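Local coordinates for citrinin polyketide synthase (Monascus purpureus, PDB 5MPT), which builds the keto-aldehyde precursor of the mycotoxin citrinin and is represented here by its S-adenosylmethionine-dependent C-methyltransferase domain, at residues A[50-55]-A[121-125]; A[207-213]-A[278-284]; A[217-222]-A[252-256]. One frame throughout, in Å; residues are numbered along the deposited sequence.

How the contacts relate
Contact 1 comes first along the chain. It pairs helix 40-62 with helix 121-131 and closes a loop of 65 residues that holds the small antiparallel sheet. Contact 2 opens only after contact 1 has closed. It joins strands 208-213 and 279-285 in the large mixed sheet. Contact 3 is nested inside the loop of contact 2 and ties the cofactor loop after strand 208-213 to the end of helix 244-253. Contacts 2 and 3 touch where Glu212 OE1 meets Thr221 OG1, probably through a hydrogen bond. Contact 1 lies apart in the helical N-terminal part, its centre about 41 Å from that of contact 2.

Contact 1: residues A[50-55]-A[121-125]; sequences ELCVAH and VETML
His55, whose NE2 is hydrogen-bonded to Ser143 OG on helix 136-146, lays one face of its ring against Val121. The pair belongs to a nearly antiparallel helix packing in the helical N-terminal part of the domain. Residues 50-55 belong to the helix-turn-helix region of the methyltransferase. The segment axes run at 166° and come within 9.9 Å. The bond to Ser143 helps to fix the rotation of the ring. Val121 CG1 sits over that face, offset toward the rim, in a CH-pi contact of 3.9 Å to the centroid of the His55 ring. The same methyl is pressed tightly against Ala54 CB at 3.5 Å.

The rest of the contact is mostly apolar packing. Leu51 and Met124 run alongside each other, pointing opposite ways, with Leu51 CD1 3.8 Å from Met124 CB. The other Leu51 branch, CD2, meets Leu125 CD1 at 4.0 Å. Met124 CG is anti to its carbonyl carbon (chi1 -74°), and the chain beyond is extended. This carries the thioether across to helix 40-62, where SD rests 3.7 Å from Ala54 CB. Glu50 lies roughly perpendicular to the methionine. It makes contact through its aliphatic part: Glu50 CG lies 3.7 Å from Met124 CE, the methyl at the end of the chain.

Contact 2: residues A[207-213]-A[278-284]; sequences PLRILEM and SQHIILA
Strands 208-213 and 281-284 run parallel in register, with Ile210 beside Ile281, Leu211 beside Ile282 and Glu212 beside Leu283. The ladder includes Leu211 N to Ile281 O (2.9 Å) and Leu283 N to Leu211 O (3.0 Å). At the corner by His280, Arg209 O is gripped twice, by the backbone N of His280 and of Ile281.

The His280 ring reaches back to strand 208-213. Its ND1 accepts a nearly straight bond from Arg209 N at 3.0 Å, although the donor lies 25° out of the ring plane. NE2 is held by Ser10 O, so both ring nitrogens are engaged. Leu208 CD1 sits over one ring face, 3.6 Å from His280 CG. Ile210 and Ile281 lie side by side on the face that also carries Leu283 and Glu212. Leu211 points to the other face. Against it Gln279, before the corner, bends at chi2 (-58°), which brings its CG to 3.7 Å from Leu211 CB.

This is the centre of the Rossmann-like methyltransferase sheet. Strand 235-241 flanks 208-213, strand 309-316 flanks 279-285, and helix 294-304 packs on Met213, Gln279 and Ile282.

Contact 3: residues A[217-222]-A[252-256]; sequences TGGTTV and KRFKK. With SAH (S-adenosyl-L-homocysteine), chain B.
Arg253 reaches from the end of helix 244-253 to the cofactor loop at Thr217. Its CB points toward the loop. CG is anti to the backbone N (chi1 180°), and the chain stays extended to NE. CD passes over one face of the neighbouring Phe254 ring. Further out, Phe254 CZ lies over a face of the guanidinium, offset toward its rim, which helps to settle how the flat group is turned. At the tip the two nitrogens diverge. NH1 gives Thr217 O a short but strongly bent, weak bond of 2.8 Å at 126°. NH2 donates to water 3 at 2.8 Å and also lies 3.9 Å from Val222 CG2. The water in turn donates to Thr217 O, so this carbonyl has both a direct and a water-borne link to the arginine.

Phe254, lying against the arginine chain, packs on the start of helix 221-231. Its CE2 is 3.9 Å from Thr221 CG2, and its CZ lies 4.3 Å from Val222 CB. Thr221 turns its hydroxyl the other way, to Glu212.

The far side of the loop holds the carboxylate of S-adenosyl-L-homocysteine. SAH O takes bonds from both Thr217 N and Thr217 OG1, each 2.7 Å, and SAH OXT takes one of 3.0 Å from Gly219 N. Thr217 also packs on the active-site residue Tyr177. A glycine-rich turn between strand 208-213 and helix 221-231, binding the amino-acid end of S-adenosylmethionine or its product, is characteristic of Rossmann-fold methyltransferases.

Contact 1: residues A[50-55]-A[121-125]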
loop_
_atom_site.group_PDB
_atom_site.type_symbol
_atom_site.label_atom_id
_atom_site.label_comp_id
_atom_site.label_asym_id
_atom_site.label_seq_id
_atom_site.Cartn_x
_atom_site.Cartn_y
_atom_site.Cartn_z
ATOM N N GLU A 50 11.979 6.143 -14.344
ATOM C CA GLU A 50 12.304 6.910 -15.543
ATOM C C GLU A 50 11.053 7.516 -16.172
ATOM O O GLU A 50 11.073 8.656 -16.657
ATOM C CB GLU A 50 13.024 6.011 -16.533
ATOM C CG GLU A 50 13.292 6.653 -17.885
ATOM C CD GLU A 50 14.038 5.724 -18.798
ATOM O OE1 GLU A 50 13.429 4.750 -19.301
ATOM O OE2 GLU A 50 15.249 5.948 -18.973
ATOM N N LEU A 51 9.979 6.740 -16.248
ATOM C CA LEU A 51 8.728 7.242 -16.795
ATOM C C LEU A 51 8.169 8.373 -15.933
ATOM O O LEU A 51 7.690 9.383 -16.459
ATOM C CB LEU A 51 7.732 6.091 -16.917
ATOM C CG LEU A 51 6.302 6.334 -17.396
ATOM C CD1 LEU A 51 6.316 6.922 -18.819
ATOM C CD2 LEU A 51 5.504 5.035 -17.333
ATOM N N CYS A 52 8.233 8.242 -14.606
ATOM C CA CYS A 52 7.781 9.337 -13.753
ATOM C C CYS A 52 8.574 10.611 -14.029
ATOM O O CYS A 52 8.007 11.717 -14.150
ATOM C CB CYS A 52 7.918 8.978 -12.281
ATOM S SG CYS A 52 6.912 7.606 -11.663
ATOM N N VAL A 53 9.896 10.478 -14.067
ATOM C CA VAL A 53 10.750 11.637 -14.286
ATOM C C VAL A 53 10.414 12.286 -15.615
ATOM O O VAL A 53 10.307 13.505 -15.704
ATOM C CB VAL A 53 12.229 11.226 -14.198
ATOM C CG1 VAL A 53 13.141 12.367 -14.694
ATOM C CG2 VAL A 53 12.553 10.822 -12.751
ATOM N N ALA A 54 10.232 11.484 -16.666
ATOM C CA ALA A 54 9.887 12.048 -17.970
ATOM C C ALA A 54 8.567 12.795 -17.909
ATOM O O ALA A 54 8.428 13.882 -18.484
ATOM C CB ALA A 54 9.816 10.947 -19.024
ATOM N N HIS A 55 7.588 12.238 -17.207
ATOM C CA HIS A 55 6.317 12.932 -17.032
ATOM C C HIS A 55 6.498 14.239 -16.275
ATOM O O HIS A 55 5.851 15.244 -16.584
ATOM C CB HIS A 55 5.340 12.055 -16.273
ATOM C CG HIS A 55 4.648 11.021 -17.091
ATOM N ND1 HIS A 55 3.882 11.317 -18.191
ATOM C CD2 HIS A 55 4.567 9.679 -16.930
ATOM C CE1 HIS A 55 3.353 10.210 -18.675
ATOM N NE2 HIS A 55 3.753 9.198 -17.921
ATOM N N VAL A 121 7.301 9.740 -23.338
ATOM C CA VAL A 121 6.584 8.953 -22.337
ATOM C C VAL A 121 5.692 7.925 -23.007
ATOM O O VAL A 121 5.427 6.864 -22.433
ATOM C CB VAL A 121 5.774 9.857 -21.399
ATOM C CG1 VAL A 121 6.716 10.746 -20.590
ATOM C CG2 VAL A 121 4.747 10.718 -22.170
ATOM N N GLU A 122 5.223 8.203 -24.225
ATOM C CA GLU A 122 4.430 7.216 -24.951
ATOM C C GLU A 122 5.278 6.015 -25.339
ATOM O O GLU A 122 4.840 4.864 -25.210
ATOM C CB GLU A 122 3.802 7.848 -26.193
ATOM C CG GLU A 122 2.676 8.798 -25.885
ATOM C CD GLU A 122 3.126 10.245 -25.696
ATOM O OE1 GLU A 122 4.341 10.538 -25.758
ATOM O OE2 GLU A 122 2.242 11.081 -25.453
ATOM N N THR A 123 6.499 6.257 -25.815
ATOM C CA THR A 123 7.361 5.139 -26.164
ATOM C C THR A 123 7.828 4.387 -24.911
ATOM O O THR A 123 7.891 3.155 -24.909
ATOM C CB THR A 123 8.544 5.632 -26.979
ATOM O OG1 THR A 123 8.056 6.373 -28.110
ATOM C CG2 THR A 123 9.377 4.461 -27.436
ATOM N N MET A 124 8.172 5.118 -23.845
ATOM C CA MET A 124 8.516 4.498 -22.566
ATOM C C MET A 124 7.422 3.546 -22.109
ATOM O O MET A 124 7.700 2.414 -21.719
ATOM C CB MET A 124 8.742 5.566 -21.482
ATOM C CG MET A 124 10.063 6.342 -21.596
ATOM S SD MET A 124 10.344 7.546 -20.268
ATOM C CE MET A 124 11.826 8.376 -20.838
ATOM N N LEU A 125 6.172 4.019 -22.070
ATOM C CA LEU A 125 5.091 3.164 -21.597
ATOM C C LEU A 125 4.911 1.958 -22.507
ATOM O O LEU A 125 4.768 0.828 -22.043
ATOM C CB LEU A 125 3.785 3.947 -21.504
ATOM C CG LEU A 125 2.661 3.088 -20.909
ATOM C CD1 LEU A 125 2.968 2.731 -19.473
ATOM C CD2 LEU A 125 1.349 3.826 -21.012
#

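Contact 2: residues A[207-213]-A[278-284]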
loop_
_atom_site.group_PDB
_atom_site.type_symbol
_atom_site.label_atom_id
_atom_site.label_comp_id
_atom_site.label_asym_id
_atom_site.label_seq_id
_atom_site.Cartn_x
_atom_site.Cartn_y
_atom_site.Cartn_z
ATOM N N PRO A 207 -16.687 -20.147 15.467
ATOM C CA PRO A 207 -16.065 -19.457 14.334
ATOM C C PRO A 207 -14.804 -18.703 14.698
ATOM O O PRO A 207 -14.643 -18.164 15.802
ATOM C CB PRO A 207 -17.149 -18.479 13.880
ATOM C CG PRO A 207 -17.879 -18.154 15.153
ATOM C CD PRO A 207 -17.841 -19.407 15.988
ATOM N N LEU A 208 -13.912 -18.689 13.723
ATOM C CA LEU A 208 -12.804 -17.758 13.678
ATOM C C LEU A 208 -13.349 -16.432 13.166
ATOM O O LEU A 208 -14.014 -16.382 12.125
ATOM C CB LEU A 208 -11.714 -18.312 12.767
ATOM C CG LEU A 208 -10.347 -17.645 12.790
ATOM C CD1 LEU A 208 -9.753 -17.752 14.160
ATOM C CD2 LEU A 208 -9.419 -18.330 11.738
ATOM N N ARG A 209 -13.151 -15.382 13.938
ATOM C CA ARG A 209 -13.667 -14.069 13.602
ATOM C C ARG A 209 -12.533 -13.223 13.060
ATOM O O ARG A 209 -11.556 -12.930 13.766
ATOM C CB ARG A 209 -14.335 -13.433 14.821
ATOM C CG ARG A 209 -15.461 -14.316 15.356
ATOM C CD ARG A 209 -16.269 -13.685 16.498
ATOM N NE ARG A 209 -17.568 -14.359 16.619
ATOM C CZ ARG A 209 -18.022 -14.980 17.698
ATOM N NH1 ARG A 209 -17.313 -15.009 18.824
ATOM N NH2 ARG A 209 -19.220 -15.558 17.650
ATOM N N ILE A 210 -12.670 -12.850 11.796
ATOM C CA ILE A 210 -11.665 -12.107 11.045
ATOM C C ILE A 210 -12.305 -10.815 10.575
ATOM O O ILE A 210 -13.397 -10.835 9.990
ATOM C CB ILE A 210 -11.150 -12.904 9.833
ATOM C CG1 ILE A 210 -10.650 -14.268 10.278
ATOM C CG2 ILE A 210 -10.084 -12.077 9.084
ATOM C CD1 ILE A 210 -10.174 -15.182 9.104
ATOM N N LEU A 211 -11.637 -9.697 10.829
ATOM C CA LEU A 211 -12.116 -8.397 10.379
ATOM C C LEU A 211 -11.043 -7.746 9.523
ATOM O O LEU A 211 -9.893 -7.605 9.956
ATOM C CB LEU A 211 -12.480 -7.502 11.560
ATOM C CG LEU A 211 -13.161 -6.165 11.216
ATOM C CD1 LEU A 211 -14.234 -5.856 12.272
ATOM C CD2 LEU A 211 -12.136 -5.071 11.130
ATOM N N GLU A 212 -11.418 -7.334 8.328
ATOM C CA GLU A 212 -10.501 -6.661 7.424
ATOM C C GLU A 212 -10.812 -5.170 7.433
ATOM O O GLU A 212 -11.946 -4.761 7.159
ATOM C CB GLU A 212 -10.583 -7.235 6.008
ATOM C CG GLU A 212 -9.601 -6.563 5.078
ATOM C CD GLU A 212 -9.642 -7.066 3.662
ATOM O OE1 GLU A 212 -10.505 -7.907 3.338
ATOM O OE2 GLU A 212 -8.818 -6.571 2.865
ATOM N N MET A 213 -9.807 -4.376 7.770
ATOM C CA MET A 213 -9.923 -2.934 7.688
ATOM C C MET A 213 -9.346 -2.438 6.375
ATOM O O MET A 213 -8.462 -3.055 5.789
ATOM C CB MET A 213 -9.204 -2.274 8.855
ATOM C CG MET A 213 -9.804 -2.711 10.179
ATOM S SD MET A 213 -9.079 -1.851 11.564
ATOM C CE MET A 213 -10.470 -1.770 12.680
ATOM N N SER A 278 -13.622 -8.571 20.050
ATOM C CA SER A 278 -14.502 -9.427 19.280
ATOM C C SER A 278 -13.781 -10.274 18.256
ATOM O O SER A 278 -14.264 -11.361 17.934
ATOM C CB SER A 278 -15.574 -8.613 18.564
ATOM O OG SER A 278 -15.000 -7.692 17.663
ATOM N N GLN A 279 -12.633 -9.830 17.756
ATOM C CA GLN A 279 -12.003 -10.462 16.615
ATOM C C GLN A 279 -10.731 -11.236 16.966
ATOM O O GLN A 279 -9.917 -10.782 17.784
ATOM C CB GLN A 279 -11.643 -9.398 15.559
ATOM C CG GLN A 279 -12.747 -8.538 15.106
ATOM C CD GLN A 279 -13.914 -9.295 14.504
ATOM O OE1 GLN A 279 -13.775 -10.092 13.591
ATOM N NE2 GLN A 279 -15.092 -9.035 15.043
ATOM N N HIS A 280 -10.553 -12.401 16.324
ATOM C CA HIS A 280 -9.301 -13.161 16.405
ATOM C C HIS A 280 -8.196 -12.535 15.576
ATOM O O HIS A 280 -7.031 -12.519 15.996
ATOM C CB HIS A 280 -9.496 -14.596 15.905
ATOM C CG HIS A 280 -10.395 -15.412 16.771
ATOM N ND1 HIS A 280 -11.751 -15.505 16.545
ATOM C CD2 HIS A 280 -10.135 -16.178 17.855
ATOM C CE1 HIS A 280 -12.289 -16.297 17.458
ATOM N NE2 HIS A 280 -11.330 -16.703 18.268
ATOM N N ILE A 281 -8.551 -12.004 14.412
ATOM C CA ILE A 281 -7.607 -11.544 13.399
ATOM C C ILE A 281 -8.113 -10.253 12.801
ATOM O O ILE A 281 -9.266 -10.170 12.360
ATOM C CB ILE A 281 -7.432 -12.593 12.285
ATOM C CG1 ILE A 281 -7.042 -13.925 12.877
ATOM C CG2 ILE A 281 -6.429 -12.124 11.261
ATOM C CD1 ILE A 281 -7.014 -15.036 11.821
ATOM N N ILE A 282 -7.254 -9.243 12.769
ATOM C CA ILE A 282 -7.494 -8.062 11.961
ATOM C C ILE A 282 -6.463 -8.025 10.844
ATOM O O ILE A 282 -5.255 -8.045 11.095
ATOM C CB ILE A 282 -7.475 -6.779 12.793
ATOM C CG1 ILE A 282 -8.708 -6.810 13.681
ATOM C CG2 ILE A 282 -7.498 -5.513 11.886
ATOM C CD1 ILE A 282 -8.756 -5.763 14.695
ATOM N N LEU A 283 -6.969 -8.037 9.626
ATOM C CA LEU A 283 -6.209 -7.854 8.396
ATOM C C LEU A 283 -6.280 -6.395 7.972
ATOM O O LEU A 283 -7.348 -5.799 8.048
ATOM C CB LEU A 283 -6.791 -8.745 7.301
ATOM C CG LEU A 283 -6.744 -10.257 7.536
ATOM C CD1 LEU A 283 -7.271 -11.004 6.320
ATOM C CD2 LEU A 283 -5.347 -10.719 7.885
ATOM N N ALA A 284 -5.154 -5.824 7.495
ATOM C CA ALA A 284 -5.125 -4.394 7.155
ATOM C C ALA A 284 -4.003 -4.192 6.139
ATOM O O ALA A 284 -2.827 -4.120 6.516
ATOM C CB ALA A 284 -4.926 -3.531 8.394
HETATM O O HOH W 1 -15.015 -13.079 19.871
HETATM O O HOH W 2 -15.664 -10.888 12.011
#

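Contact 3: residues A[217-222]-A[252-256]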
loop_
_atom_site.group_PDB
_atom_site.type_symbol
_atom_site.label_atom_id
_atom_site.label_comp_id
_atom_site.label_asym_id
_atom_site.label_seq_id
_atom_site.Cartn_x
_atom_site.Cartn_y
_atom_site.Cartn_z
ATOM N N THR A 217 -10.891 -2.076 -2.487
ATOM C CA THR A 217 -11.211 -2.746 -3.740
ATOM C C THR A 217 -11.225 -4.261 -3.611
ATOM O O THR A 217 -11.574 -4.944 -4.578
ATOM C CB THR A 217 -10.213 -2.337 -4.836
ATOM O OG1 THR A 217 -8.873 -2.764 -4.511
ATOM C CG2 THR A 217 -10.236 -0.809 -5.085
ATOM N N GLY A 218 -10.890 -4.794 -2.440
ATOM C CA GLY A 218 -10.876 -6.226 -2.248
ATOM C C GLY A 218 -9.656 -6.905 -2.804
ATOM O O GLY A 218 -9.739 -8.073 -3.203
ATOM N N GLY A 219 -8.508 -6.219 -2.821
ATOM C CA GLY A 219 -7.309 -6.816 -3.381
ATOM C C GLY A 219 -6.823 -7.974 -2.540
ATOM O O GLY A 219 -6.304 -8.969 -3.066
ATOM N N THR A 220 -6.996 -7.866 -1.234
ATOM C CA THR A 220 -6.744 -8.956 -0.318
ATOM C C THR A 220 -7.975 -9.834 -0.181
ATOM O O THR A 220 -7.866 -11.063 -0.181
ATOM C CB THR A 220 -6.332 -8.390 1.042
ATOM O OG1 THR A 220 -5.134 -7.614 0.890
ATOM C CG2 THR A 220 -6.097 -9.512 2.054
ATOM N N THR A 221 -9.140 -9.206 -0.081
ATOM C CA THR A 221 -10.381 -9.929 0.146
ATOM C C THR A 221 -10.609 -10.999 -0.907
ATOM O O THR A 221 -11.071 -12.101 -0.585
ATOM C CB THR A 221 -11.546 -8.943 0.156
ATOM O OG1 THR A 221 -11.122 -7.715 0.766
ATOM C CG2 THR A 221 -12.731 -9.522 0.901
ATOM N N VAL A 222 -10.306 -10.697 -2.169
ATOM C CA VAL A 222 -10.605 -11.642 -3.240
ATOM C C VAL A 222 -9.815 -12.937 -3.098
ATOM O O VAL A 222 -10.228 -13.963 -3.638
ATOM C CB VAL A 222 -10.376 -11.019 -4.635
ATOM C CG1 VAL A 222 -8.899 -10.678 -4.880
ATOM C CG2 VAL A 222 -10.877 -11.957 -5.711
ATOM N N LYS A 252 -22.202 -6.842 -3.020
ATOM C CA LYS A 252 -22.698 -7.519 -4.214
ATOM C C LYS A 252 -21.679 -8.532 -4.722
ATOM O O LYS A 252 -21.976 -9.726 -4.852
ATOM C CB LYS A 252 -23.024 -6.491 -5.304
ATOM C CG LYS A 252 -24.078 -5.441 -4.920
ATOM C CD LYS A 252 -24.270 -4.408 -6.041
ATOM C CE LYS A 252 -25.111 -3.210 -5.605
ATOM N NZ LYS A 252 -25.140 -2.134 -6.641
ATOM N N ARG A 253 -20.459 -8.066 -5.002
ATOM C CA ARG A 253 -19.408 -8.929 -5.540
ATOM C C ARG A 253 -19.238 -10.209 -4.724
ATOM O O ARG A 253 -19.161 -11.310 -5.285
ATOM C CB ARG A 253 -18.097 -8.149 -5.581
ATOM C CG ARG A 253 -16.894 -8.892 -6.110
ATOM C CD ARG A 253 -15.673 -8.000 -6.000
ATOM N NE ARG A 253 -14.497 -8.566 -6.640
ATOM C CZ ARG A 253 -13.282 -8.035 -6.561
ATOM N NH1 ARG A 253 -13.084 -6.933 -5.857
ATOM N NH2 ARG A 253 -12.260 -8.615 -7.166
ATOM N N PHE A 254 -19.165 -10.086 -3.396
ATOM C CA PHE A 254 -18.784 -11.199 -2.535
ATOM C C PHE A 254 -19.982 -11.865 -1.861
ATOM O O PHE A 254 -19.809 -12.589 -0.872
ATOM C CB PHE A 254 -17.773 -10.714 -1.495
ATOM C CG PHE A 254 -16.470 -10.232 -2.089
ATOM C CD1 PHE A 254 -15.745 -11.033 -2.976
ATOM C CD2 PHE A 254 -15.966 -8.991 -1.760
ATOM C CE1 PHE A 254 -14.545 -10.594 -3.518
ATOM C CE2 PHE A 254 -14.769 -8.549 -2.301
ATOM C CZ PHE A 254 -14.059 -9.358 -3.183
ATOM N N LYS A 255 -21.188 -11.655 -2.394
ATOM C CA LYS A 255 -22.384 -12.278 -1.832
ATOM C C LYS A 255 -22.279 -13.794 -1.846
ATOM O O LYS A 255 -22.780 -14.464 -0.937
ATOM C CB LYS A 255 -23.615 -11.834 -2.618
ATOM C CG LYS A 255 -24.924 -12.320 -2.041
ATOM C CD LYS A 255 -26.075 -12.051 -2.992
ATOM C CE LYS A 255 -27.385 -12.581 -2.432
ATOM N NZ LYS A 255 -27.729 -11.949 -1.129
ATOM N N LYS A 256 -21.655 -14.351 -2.882
ATOM C CA LYS A 256 -21.425 -15.784 -3.025
ATOM C C LYS A 256 -21.124 -16.456 -1.695
ATOM O O LYS A 256 -21.562 -17.584 -1.450
ATOM C CB LYS A 256 -20.262 -16.027 -3.993
ATOM C CG LYS A 256 -19.796 -17.471 -4.100
ATOM C CD LYS A 256 -18.602 -17.599 -5.028
ATOM C CE LYS A 256 -18.193 -19.059 -5.216
ATOM N NZ LYS A 256 -17.087 -19.226 -6.207
HETATM N N SAH B . -6.604 -2.695 0.994
HETATM C CA SAH B . -6.785 -1.782 -0.174
HETATM C CB SAH B . -5.536 -1.148 -0.776
HETATM C CG SAH B . -4.939 -0.016 0.041
HETATM S SD SAH B . -5.897 1.485 -0.365
HETATM C C SAH B . -7.491 -2.597 -1.294
HETATM O O SAH B . -8.200 -1.821 -2.086
HETATM O OXT SAH B . -7.372 -3.787 -1.448
HETATM C "C5'" SAH B . -6.274 2.165 1.272
HETATM C "C4'" SAH B . -7.696 1.799 1.646
HETATM O "O4'" SAH B . -7.862 2.261 3.004
HETATM C "C3'" SAH B . -8.791 2.476 0.812
HETATM O "O3'" SAH B . -9.766 1.480 0.516
HETATM C "C2'" SAH B . -9.335 3.566 1.751
HETATM O "O2'" SAH B . -10.725 3.817 1.555
HETATM C "C1'" SAH B . -9.098 2.922 3.112
HETATM N N9 SAH B . -9.015 3.835 4.246
HETATM C C8 SAH B . -8.399 5.056 4.307
HETATM N N7 SAH B . -8.535 5.670 5.457
HETATM C C5 SAH B . -9.304 4.791 6.208
HETATM C C6 SAH B . -9.807 4.850 7.523
HETATM N N6 SAH B . -9.638 5.895 8.343
HETATM N N1 SAH B . -10.530 3.802 7.960
HETATM C C2 SAH B . -10.736 2.766 7.141
HETATM N N3 SAH B . -10.312 2.591 5.889
HETATM C C4 SAH B . -9.599 3.652 5.475
HETATM O O HOH W 3 -10.000 -7.371 -6.033
#